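Local coordinates for pyocin-S2 (Pseudomonas aeruginosa, PDB 5ODW), which kills sensitive bacterial cells by breaking down their chromosomal DNA and blocking lipid synthesis, the modelled N-terminal piece being bound here to the chain of another protein, at residues Q52-R55 / K56-T60; L156-H159 / M160-A164; K73-T76 / L77-D81; S148-F151 / Y152-L156; A130-F133 / P134-S137. All blocks are in the same frame, centred on the assembly; numbering follows the deposited sequence.

Contact 1 (Q52-R55 / K56-T60); sequences QEYR and KLRST
Tyr-54 and Arg-58 leave helix 47-70 four residues apart, lie side by side and point the same way. Arg-58 NH1 donates to Tyr-54 OH over 3.1 Å, and the phenol oxygen sits at the guanidinium edge, in its plane. In both residues CG stands opposite the backbone N. Arg-58 CB lies 3.9 Å from Tyr-54 CE1, and the chi2 bend (77°) then carries Arg-58 CD to 3.8 Å from Tyr-54 OH and NH1 to the oxygen. Ring and guanidinium planes are 66° apart, so the groups meet through oxygen and N-H and do not stack. The pair is held from outside as well: Ser-137 OG binds Tyr-54 OH, Pro-134 O takes a bond from Arg-58 NH1, and Asp-62 forms a salt bridge with Arg-58 NE.

A looser cluster gathers round Lys-56. Glu-53, bent at chi2 (-52°), brings its carboxylate across the lysine end, giving a weak salt bridge of 3.4 Å between Glu-53 OE2 and Lys-56 NZ. Gln-52 runs alongside the same lysine, with NE2 3.7 Å from Lys-56 CE. Further on, Ser-59 OG lies 3.0 Å from Arg-55 O and 2.9 Å from Lys-56 O, a single hydroxyl facing two carbonyls. Side-chain pairs spaced three and four residues apart are typical of an alpha helix, here one whose tyrosine-arginine flank is bonded to helix 133-148 of an elongated helical bundle.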
# COMPACT_ATOMS: atom_id res chain seq x y z
N GLN C 52 6.09 -6.20 -26.84
CA GLN C 52 6.02 -5.54 -28.15
C GLN C 52 7.44 -5.35 -28.72
O GLN C 52 7.64 -5.60 -29.92
CB GLN C 52 5.32 -4.18 -27.99
CG GLN C 52 5.07 -3.39 -29.28
CD GLN C 52 4.86 -1.91 -28.99
OE1 GLN C 52 3.94 -1.51 -28.26
NE2 GLN C 52 5.73 -1.07 -29.57
N GLU C 53 8.41 -4.91 -27.89
CA GLU C 53 9.80 -4.69 -28.30
C GLU C 53 10.53 -6.00 -28.55
O GLU C 53 11.40 -6.07 -29.43
CB GLU C 53 10.56 -3.81 -27.29
CG GLU C 53 10.16 -2.34 -27.26
CD GLU C 53 10.16 -1.64 -28.60
OE1 GLU C 53 11.25 -1.51 -29.20
OE2 GLU C 53 9.06 -1.25 -29.06
N TYR C 54 10.17 -7.05 -27.77
CA TYR C 54 10.72 -8.40 -27.87
C TYR C 54 10.33 -9.02 -29.19
O TYR C 54 11.20 -9.50 -29.92
CB TYR C 54 10.24 -9.29 -26.71
CG TYR C 54 10.84 -10.68 -26.73
CD1 TYR C 54 10.27 -11.69 -27.49
CD2 TYR C 54 11.98 -10.98 -25.98
CE1 TYR C 54 10.84 -12.96 -27.55
CE2 TYR C 54 12.54 -12.25 -26.01
CZ TYR C 54 11.97 -13.24 -26.80
OH TYR C 54 12.51 -14.50 -26.84
N ARG C 55 9.03 -9.02 -29.50
CA ARG C 55 8.49 -9.57 -30.74
C ARG C 55 9.14 -8.91 -31.98
O ARG C 55 9.48 -9.62 -32.93
CB ARG C 55 6.94 -9.48 -30.74
CG ARG C 55 6.27 -10.48 -29.80
CD ARG C 55 4.78 -10.29 -29.69
NE ARG C 55 4.44 -9.39 -28.58
CZ ARG C 55 3.21 -9.12 -28.17
NH1 ARG C 55 2.16 -9.68 -28.77
NH2 ARG C 55 3.00 -8.27 -27.17
N LYS C 56 9.40 -7.56 -31.93
CA LYS C 56 10.06 -6.77 -32.99
C LYS C 56 11.50 -7.25 -33.23
O LYS C 56 11.87 -7.55 -34.37
CB LYS C 56 10.07 -5.27 -32.67
CG LYS C 56 8.73 -4.58 -32.95
CD LYS C 56 8.87 -3.07 -33.00
CE LYS C 56 7.62 -2.39 -32.48
NZ LYS C 56 7.83 -0.94 -32.24
N LEU C 57 12.29 -7.33 -32.15
CA LEU C 57 13.70 -7.74 -32.24
C LEU C 57 13.89 -9.23 -32.53
O LEU C 57 14.79 -9.57 -33.31
CB LEU C 57 14.47 -7.32 -31.00
CG LEU C 57 14.89 -5.86 -30.94
CD1 LEU C 57 14.98 -5.39 -29.52
CD2 LEU C 57 16.20 -5.63 -31.68
N ARG C 58 13.08 -10.10 -31.91
CA ARG C 58 13.14 -11.55 -32.08
C ARG C 58 12.96 -11.94 -33.53
O ARG C 58 13.76 -12.75 -34.00
CB ARG C 58 12.16 -12.30 -31.14
CG ARG C 58 12.18 -13.84 -31.23
CD ARG C 58 13.36 -14.52 -30.53
NE ARG C 58 13.49 -15.92 -30.94
CZ ARG C 58 13.35 -16.97 -30.13
NH1 ARG C 58 13.06 -16.79 -28.84
NH2 ARG C 58 13.50 -18.20 -30.60
N SER C 59 11.99 -11.36 -34.27
CA SER C 59 11.80 -11.67 -35.70
C SER C 59 13.04 -11.33 -36.59
O SER C 59 13.51 -12.20 -37.34
CB SER C 59 10.53 -11.03 -36.24
OG SER C 59 10.41 -9.70 -35.76
N THR C 60 13.61 -10.11 -36.43
CA THR C 60 14.81 -9.61 -37.14
C THR C 60 16.08 -10.41 -36.87
O THR C 60 17.00 -10.36 -37.68
CB THR C 60 15.06 -8.14 -36.85
OG1 THR C 60 14.80 -7.91 -35.47
CG2 THR C 60 14.18 -7.23 -37.69

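Contact 2 (L156-H159 / M160-A164); sequences LDRH and MSELA
Asp-157 O is gripped twice by Ser-161, whose backbone N and hydroxyl OG each donate over 3.0 Å to Asp-157 O and arrive from opposite faces of the carbonyl plane. The hydroxyl can turn back on its own helix because OG lies beside the backbone N (chi1 -63°). It therefore adds a second bond to the ordinary helical one.

On another flank, Arg-158 and Glu-162 run side by side in the same direction and join in a salt bridge, Arg-158 NH1 to Glu-162 OE2, 2.8 Å. One carboxylate oxygen does the touching, and the flat groups stand almost perpendicular, their planes 85° apart, so this is a single-point bridge and not a paired, coplanar one. Each partner is held again: Arg-123 pairs with Glu-162 OE1, and Arg-158 NH2 donates to the backbone of the chain of another protein.

The buried side is apolar. Met-160 CG lies 4.1 Å from Leu-156 CD1, where the two side chains slant across each other. Further bends fold the thioether back, the last at chi3 (90°), and bring Met-160 CE to 3.8 Å from His-159 CB. The imidazole itself points to helix 133-148, bonding Ser-137 OG through ND1 and Gln-144 OE1 through NE2. With both ring nitrogens engaged, the histidine is fixed in its rotation. Glu-162, shared between Arg-158 and Arg-123, probably offsets the positive charge of both, while Arg-158 keeps its NH2 bond to the other protein.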
# COMPACT_ATOMS: atom_id res chain seq x y z
N LEU C 156 15.73 -7.44 -22.26
CA LEU C 156 15.65 -7.49 -23.71
C LEU C 156 17.04 -7.54 -24.33
O LEU C 156 17.27 -8.38 -25.20
CB LEU C 156 14.82 -6.30 -24.21
CG LEU C 156 14.65 -6.11 -25.72
CD1 LEU C 156 13.90 -7.27 -26.37
CD2 LEU C 156 13.94 -4.82 -26.01
N ASP C 157 17.98 -6.67 -23.86
CA ASP C 157 19.34 -6.63 -24.37
C ASP C 157 20.08 -7.93 -24.08
O ASP C 157 20.75 -8.45 -24.97
CB ASP C 157 20.10 -5.41 -23.82
CG ASP C 157 19.80 -4.09 -24.54
OD1 ASP C 157 19.11 -4.12 -25.59
OD2 ASP C 157 20.29 -3.02 -24.06
N ARG C 158 19.89 -8.48 -22.87
CA ARG C 158 20.50 -9.75 -22.46
C ARG C 158 19.96 -10.93 -23.28
O ARG C 158 20.76 -11.71 -23.79
CB ARG C 158 20.36 -9.99 -20.95
CG ARG C 158 21.19 -11.18 -20.44
CD ARG C 158 22.43 -10.80 -19.65
NE ARG C 158 22.89 -11.91 -18.80
CZ ARG C 158 23.94 -12.68 -19.06
NH1 ARG C 158 24.71 -12.43 -20.12
NH2 ARG C 158 24.26 -13.68 -18.24
N HIS C 159 18.62 -11.05 -23.43
CA HIS C 159 18.00 -12.14 -24.20
C HIS C 159 18.43 -12.14 -25.66
O HIS C 159 18.65 -13.21 -26.22
CB HIS C 159 16.46 -12.12 -24.09
CG HIS C 159 15.91 -12.80 -22.87
ND1 HIS C 159 15.21 -13.99 -22.96
CD2 HIS C 159 15.90 -12.39 -21.58
CE1 HIS C 159 14.83 -14.28 -21.73
NE2 HIS C 159 15.22 -13.35 -20.87
N MET C 160 18.58 -10.94 -26.27
CA MET C 160 18.98 -10.81 -27.67
C MET C 160 20.48 -11.11 -27.86
O MET C 160 20.82 -11.89 -28.76
CB MET C 160 18.53 -9.46 -28.30
CG MET C 160 16.99 -9.20 -28.31
SD MET C 160 15.80 -10.39 -29.03
CE MET C 160 15.44 -11.39 -27.67
N SER C 161 21.36 -10.56 -27.00
CA SER C 161 22.81 -10.86 -27.01
C SER C 161 23.07 -12.37 -26.85
O SER C 161 23.91 -12.92 -27.55
CB SER C 161 23.55 -10.08 -25.93
OG SER C 161 23.46 -8.68 -26.14
N GLU C 162 22.32 -13.03 -25.94
CA GLU C 162 22.37 -14.46 -25.63
C GLU C 162 21.82 -15.35 -26.77
O GLU C 162 22.22 -16.50 -26.87
CB GLU C 162 21.65 -14.77 -24.31
CG GLU C 162 22.38 -14.31 -23.05
CD GLU C 162 23.69 -15.00 -22.73
OE1 GLU C 162 23.84 -16.20 -23.06
OE2 GLU C 162 24.57 -14.34 -22.14
N LEU C 163 20.90 -14.81 -27.59
CA LEU C 163 20.32 -15.50 -28.75
C LEU C 163 21.18 -15.25 -29.97
O LEU C 163 21.17 -16.06 -30.89
CB LEU C 163 18.88 -15.04 -29.01
CG LEU C 163 17.85 -15.39 -27.92
CD1 LEU C 163 16.53 -14.76 -28.23
CD2 LEU C 163 17.66 -16.88 -27.80
N ALA C 164 21.93 -14.11 -29.99
CA ALA C 164 22.86 -13.79 -31.07
C ALA C 164 23.96 -14.86 -31.00
O ALA C 164 24.26 -15.48 -32.02
CB ALA C 164 23.45 -12.39 -30.88

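Contact 3 (K73-T76 / L77-D81); sequences KNET and LKEVD
Glu-75 sets off with CG opposite its backbone N and then kinks at chi2 (-80°), while Glu-79, one helical turn on, is extended beyond CG (chi2 -172°); the two courses slant across each other and bring the carboxyl groups together. Glu-75 OE2 and Glu-79 OE2 are modelled 2.8 Å apart, with the carboxyl planes turned by 51°. Two fully charged acids would repel at that distance, so one of them probably holds a proton, although at this resolution the positions leave the matter open. The methylene of Glu-79 also comes close, CG lying 3.4 Å from Glu-75 OE2. A long, weak ion pair from Glu-79 OE1 to Lys-113 may ease the crowding of negative charge.

Leu-77, Lys-78 and Val-80 lie against the backbone of the previous turn. Leu-77 places CB 3.4 Å from Lys-73 O, and Lys-78 CB approaches Asn-74 O to 3.2 Å before the long, extended chain leads away. Val-80 sends CG2 to 3.3 Å from Thr-76 O, the carbonyl that also accepts the helical bond from Val-80 N at 3.0 Å. Thr-76 turns its hydroxyl toward a weak hydrogen bond with Gln-175.

Helix 72-86 thus turns its acidic pair and Thr-76 inward, onto Gln-175 and Ile-178 of helix 153-204. Leu-109 of helix 96-121 covers Glu-79 and Val-80. From the loops near the short strands 12-14 and 24-26, Val-16 touches Glu-75, and Ile-23 touches both acids.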
# COMPACT_ATOMS: atom_id res chain seq x y z
N LYS C 73 26.37 -22.76 -47.47
CA LYS C 73 27.38 -23.38 -48.35
C LYS C 73 28.09 -22.31 -49.18
O LYS C 73 29.31 -22.30 -49.23
CB LYS C 73 26.75 -24.43 -49.30
CG LYS C 73 25.90 -25.51 -48.62
CD LYS C 73 25.65 -26.70 -49.54
CE LYS C 73 24.63 -27.66 -48.97
NZ LYS C 73 24.66 -28.95 -49.70
N ASN C 74 27.31 -21.40 -49.81
CA ASN C 74 27.80 -20.31 -50.66
C ASN C 74 28.44 -19.22 -49.85
O ASN C 74 29.47 -18.70 -50.26
CB ASN C 74 26.69 -19.74 -51.53
CG ASN C 74 25.88 -20.80 -52.22
OD1 ASN C 74 26.41 -21.65 -52.95
ND2 ASN C 74 24.58 -20.81 -51.93
N GLU C 75 27.83 -18.88 -48.71
CA GLU C 75 28.33 -17.85 -47.82
C GLU C 75 29.72 -18.22 -47.31
O GLU C 75 30.63 -17.39 -47.40
CB GLU C 75 27.35 -17.62 -46.65
CG GLU C 75 27.68 -16.42 -45.79
CD GLU C 75 28.76 -16.60 -44.74
OE1 GLU C 75 28.67 -17.55 -43.94
OE2 GLU C 75 29.69 -15.76 -44.71
N THR C 76 29.89 -19.45 -46.79
CA THR C 76 31.18 -19.86 -46.24
C THR C 76 32.22 -20.06 -47.38
O THR C 76 33.37 -19.64 -47.23
CB THR C 76 31.02 -21.02 -45.27
OG1 THR C 76 32.14 -21.06 -44.39
CG2 THR C 76 30.81 -22.35 -45.95
N LEU C 77 31.80 -20.60 -48.56
CA LEU C 77 32.72 -20.72 -49.68
C LEU C 77 33.12 -19.34 -50.23
O LEU C 77 34.23 -19.18 -50.73
CB LEU C 77 32.25 -21.70 -50.77
CG LEU C 77 32.14 -23.20 -50.38
CD1 LEU C 77 31.58 -24.01 -51.53
CD2 LEU C 77 33.48 -23.80 -49.90
N LYS C 78 32.25 -18.33 -50.04
CA LYS C 78 32.54 -16.94 -50.41
C LYS C 78 33.56 -16.34 -49.39
O LYS C 78 34.39 -15.49 -49.78
CB LYS C 78 31.25 -16.10 -50.46
CG LYS C 78 31.37 -14.78 -51.23
CD LYS C 78 30.29 -13.78 -50.78
CE LYS C 78 30.64 -12.34 -51.08
NZ LYS C 78 29.65 -11.39 -50.49
N GLU C 79 33.52 -16.78 -48.10
CA GLU C 79 34.47 -16.33 -47.07
C GLU C 79 35.86 -16.85 -47.46
O GLU C 79 36.84 -16.09 -47.45
CB GLU C 79 34.11 -16.89 -45.68
CG GLU C 79 33.05 -16.13 -44.92
CD GLU C 79 32.87 -16.59 -43.48
OE1 GLU C 79 33.88 -17.00 -42.86
OE2 GLU C 79 31.73 -16.53 -42.97
N VAL C 80 35.90 -18.16 -47.83
CA VAL C 80 37.06 -18.90 -48.30
C VAL C 80 37.63 -18.17 -49.51
O VAL C 80 38.84 -17.91 -49.54
CB VAL C 80 36.67 -20.39 -48.59
CG1 VAL C 80 37.75 -21.14 -49.38
CG2 VAL C 80 36.34 -21.13 -47.31
N ASP C 81 36.76 -17.79 -50.47
CA ASP C 81 37.16 -17.09 -51.69
C ASP C 81 37.73 -15.68 -51.42
O ASP C 81 38.69 -15.30 -52.09
CB ASP C 81 36.04 -17.10 -52.74
CG ASP C 81 35.86 -18.44 -53.45
OD1 ASP C 81 36.27 -19.48 -52.88
OD2 ASP C 81 35.27 -18.45 -54.55

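Contact 4 (S148-F151 / Y152-L156)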
# COMPACT_ATOMS: atom_id res chain seq x y z
N SER C 148 10.10 -8.95 -11.77
CA SER C 148 10.89 -7.76 -11.41
C SER C 148 10.12 -6.46 -11.33
O SER C 148 10.55 -5.56 -10.62
CB SER C 148 12.08 -7.60 -12.35
OG SER C 148 11.69 -7.32 -13.68
N ARG C 149 9.02 -6.33 -12.09
CA ARG C 149 8.17 -5.12 -12.22
C ARG C 149 8.96 -3.91 -12.75
O ARG C 149 8.42 -2.80 -12.78
CB ARG C 149 7.44 -4.72 -10.92
CG ARG C 149 6.73 -5.82 -10.18
CD ARG C 149 6.20 -5.33 -8.85
NE ARG C 149 7.24 -4.82 -7.96
CZ ARG C 149 8.07 -5.57 -7.24
NH1 ARG C 149 8.02 -6.89 -7.31
NH2 ARG C 149 8.96 -5.00 -6.44
N LYS C 150 10.23 -4.12 -13.15
CA LYS C 150 11.09 -3.06 -13.66
C LYS C 150 11.16 -3.00 -15.19
O LYS C 150 10.52 -3.80 -15.88
CB LYS C 150 12.49 -3.10 -13.02
CG LYS C 150 13.30 -4.38 -13.21
CD LYS C 150 14.46 -4.40 -12.21
CE LYS C 150 15.49 -5.44 -12.54
NZ LYS C 150 16.69 -5.27 -11.70
N PHE C 151 11.88 -1.99 -15.69
CA PHE C 151 12.07 -1.68 -17.09
C PHE C 151 12.69 -2.83 -17.88
O PHE C 151 13.67 -3.42 -17.44
CB PHE C 151 12.87 -0.38 -17.25
CG PHE C 151 12.95 0.09 -18.68
CD1 PHE C 151 11.81 0.53 -19.35
CD2 PHE C 151 14.15 0.06 -19.37
CE1 PHE C 151 11.89 0.94 -20.68
CE2 PHE C 151 14.23 0.48 -20.70
CZ PHE C 151 13.10 0.90 -21.35
N TYR C 152 12.10 -3.12 -19.06
CA TYR C 152 12.44 -4.21 -19.96
C TYR C 152 13.84 -4.15 -20.54
O TYR C 152 14.45 -5.20 -20.70
CB TYR C 152 11.40 -4.36 -21.09
CG TYR C 152 11.20 -3.15 -21.97
CD1 TYR C 152 11.96 -2.97 -23.13
CD2 TYR C 152 10.18 -2.23 -21.71
CE1 TYR C 152 11.77 -1.86 -23.96
CE2 TYR C 152 9.96 -1.14 -22.56
CZ TYR C 152 10.77 -0.95 -23.66
OH TYR C 152 10.56 0.13 -24.49
N GLY C 153 14.34 -2.95 -20.81
CA GLY C 153 15.65 -2.67 -21.39
C GLY C 153 16.80 -3.63 -21.15
O GLY C 153 17.40 -4.12 -22.12
N GLU C 154 17.13 -3.90 -19.86
CA GLU C 154 18.24 -4.79 -19.49
C GLU C 154 17.98 -6.25 -19.86
O GLU C 154 18.90 -6.94 -20.30
CB GLU C 154 18.64 -4.64 -18.00
CG GLU C 154 17.63 -5.18 -16.98
CD GLU C 154 17.64 -4.54 -15.61
OE1 GLU C 154 16.63 -3.86 -15.27
OE2 GLU C 154 18.64 -4.71 -14.88
N PHE C 155 16.73 -6.70 -19.70
CA PHE C 155 16.29 -8.07 -19.99
C PHE C 155 16.33 -8.35 -21.46
O PHE C 155 16.91 -9.37 -21.87
CB PHE C 155 14.86 -8.32 -19.45
CG PHE C 155 14.77 -8.10 -17.96
CD1 PHE C 155 15.32 -9.03 -17.07
CD2 PHE C 155 14.20 -6.95 -17.45
CE1 PHE C 155 15.27 -8.82 -15.69
CE2 PHE C 155 14.15 -6.73 -16.07
CZ PHE C 155 14.68 -7.67 -15.20
N LEU C 156 15.73 -7.44 -22.26
CA LEU C 156 15.65 -7.49 -23.71
C LEU C 156 17.04 -7.54 -24.33
O LEU C 156 17.27 -8.38 -25.20
CB LEU C 156 14.82 -6.30 -24.21
CG LEU C 156 14.65 -6.11 -25.72
CD1 LEU C 156 13.90 -7.27 -26.37
CD2 LEU C 156 13.94 -4.82 -26.01
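This is the tight turn of a helical hairpin: helix 133-148 ends at Ser-148, Arg-149 breaks the helix with a positive phi (60°), and Phe-151 and Tyr-152 lead into helix 153-204. The two rings meet obliquely, their centroids 4.3 Å apart and their planes at 38°. Phe-151 CE1 rests over one face of the Tyr-152 ring, near its rim and 3.4 Å from Tyr-152 CE2. The phenylalanine ring also has one face over Gly-153 N, 3.3 Å from Phe-151 CD2.

On the side that meets another protein, Lys-150 is extended beyond CG and crosses Glu-154 and Phe-155 at about a right angle. Its CE lies 3.6 Å from Phe-155 CZ, while Lys-150 NZ forms only a long salt bridge, 3.8 Å, with Glu-154 OE2; a stronger partner is an acidic side chain of the other chain, which also packs aromatic side chains on Ser-148 and Phe-155. Ser-148 OG lies 3.4 Å from Phe-155 CZ and bonds Gln-144 O.

Tyr-152 packs between Tyr-141 and Leu-145 of helix 133-148 and Thr-49 and Glu-53 of helix 47-70, while Tyr-33, from the loop between strand 24-26 and helix 47-70, borders Lys-150, Phe-151 and Glu-154.

Contact 5 (A130-F133 / P134-S137)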
# COMPACT_ATOMS: atom_id res chain seq x y z
N ALA C 130 21.74 -22.41 -22.05
CA ALA C 130 21.14 -23.71 -22.36
C ALA C 130 20.81 -23.82 -23.84
O ALA C 130 20.45 -22.85 -24.49
CB ALA C 130 19.90 -23.94 -21.52
N SER C 131 20.93 -25.04 -24.37
CA SER C 131 20.65 -25.30 -25.78
C SER C 131 19.20 -24.98 -26.10
O SER C 131 18.89 -24.48 -27.18
CB SER C 131 20.97 -26.75 -26.11
OG SER C 131 20.24 -27.64 -25.29
N ASP C 132 18.33 -25.30 -25.17
CA ASP C 132 16.89 -25.07 -25.30
C ASP C 132 16.48 -23.64 -25.03
O ASP C 132 15.30 -23.33 -24.95
CB ASP C 132 16.15 -25.99 -24.33
CG ASP C 132 14.65 -25.99 -24.55
OD1 ASP C 132 14.20 -25.54 -25.62
OD2 ASP C 132 13.92 -26.46 -23.65
N PHE C 133 17.46 -22.75 -24.90
CA PHE C 133 17.19 -21.35 -24.59
C PHE C 133 16.33 -20.62 -25.62
O PHE C 133 15.46 -19.84 -25.25
CB PHE C 133 18.49 -20.59 -24.38
CG PHE C 133 18.33 -19.11 -24.38
CD1 PHE C 133 17.63 -18.48 -23.36
CD2 PHE C 133 18.87 -18.33 -25.38
CE1 PHE C 133 17.47 -17.12 -23.35
CE2 PHE C 133 18.72 -16.96 -25.37
CZ PHE C 133 18.02 -16.35 -24.36
N PRO C 134 16.55 -20.88 -26.92
CA PRO C 134 15.74 -20.18 -27.92
C PRO C 134 14.27 -20.51 -27.73
O PRO C 134 13.41 -19.65 -27.86
CB PRO C 134 16.25 -20.76 -29.23
CG PRO C 134 17.65 -21.14 -28.94
CD PRO C 134 17.65 -21.64 -27.53
N GLN C 135 13.99 -21.77 -27.44
CA GLN C 135 12.62 -22.25 -27.19
C GLN C 135 12.02 -21.59 -25.96
O GLN C 135 10.84 -21.25 -25.96
CB GLN C 135 12.60 -23.78 -27.02
CG GLN C 135 12.98 -24.57 -28.28
CD GLN C 135 14.46 -24.89 -28.35
OE1 GLN C 135 14.93 -25.88 -27.79
NE2 GLN C 135 15.20 -24.10 -29.11
N LYS C 136 12.85 -21.39 -24.92
CA LYS C 136 12.48 -20.89 -23.59
C LYS C 136 12.59 -19.37 -23.39
O LYS C 136 12.00 -18.86 -22.45
CB LYS C 136 13.29 -21.63 -22.51
CG LYS C 136 13.00 -23.15 -22.46
CD LYS C 136 11.83 -23.54 -21.54
CE LYS C 136 11.36 -24.96 -21.78
NZ LYS C 136 10.38 -25.04 -22.89
N SER C 137 13.27 -18.64 -24.31
CA SER C 137 13.48 -17.18 -24.22
C SER C 137 12.23 -16.32 -24.03
O SER C 137 12.27 -15.46 -23.15
CB SER C 137 14.28 -16.66 -25.42
OG SER C 137 14.53 -15.27 -25.34
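Ser-137 sits over one face of the Phe-133 ring: its CB is 4.2 Å from the ring centroid and 26° off the ring normal, a CH-pi contact made one turn along the new helix. The ring swings under the serine because its CG lies opposite the backbone N (chi1 167°). Pro-134 crosses the same phenylalanine at about a right angle, its CD packed 3.4 Å from Phe-133 CB.

Asp-132 is turned the other way. At the N-cap position its side chain makes no capping bond; instead it slants across Lys-136, with a long salt bridge of 3.9 Å from Asp-132 OD2 to Lys-136 NZ, although the exact placing of the carboxylate is doubtful. The lysine, bent at chi2 and chi4, curls back to the acid. The backbone joins the same two residues, Lys-136 N donating to Asp-132 O over 3.1 Å. The type I turn from Ala-130 to Phe-133, closed by Phe-133 N to Ala-130 O, delivers the chain into this first turn of helix 133-148.

Phe-133 and Ser-137 face helix 153-204, packing on Leu-163, with Glu-162 also on the phenylalanine. Ser-137 OG bonds both His-159 of that helix and Tyr-54 of helix 47-70.

Contacts 1, 2 and 5 meet where helices 47-70, 133-148 and 153-204 pack together; the centre of contact 2 is 11 Å from those of both contacts 1 and 5. Ser-137 of contact 5 ties them, its OG lying 2.6 Å from Tyr-54 OH and 2.8 Å from His-159 ND1. Contact 4 shares Leu-156 with contact 2, and its Tyr-152 reaches Glu-53 of contact 1. Contact 3 stands apart, centre to centre 29 Å from contact 1 and 39 Å from contact 4. Contacts 4 and 2 also bond the chain of another protein, consistent with a receptor-binding role for this end; the nuclease domain lies outside the modelled piece.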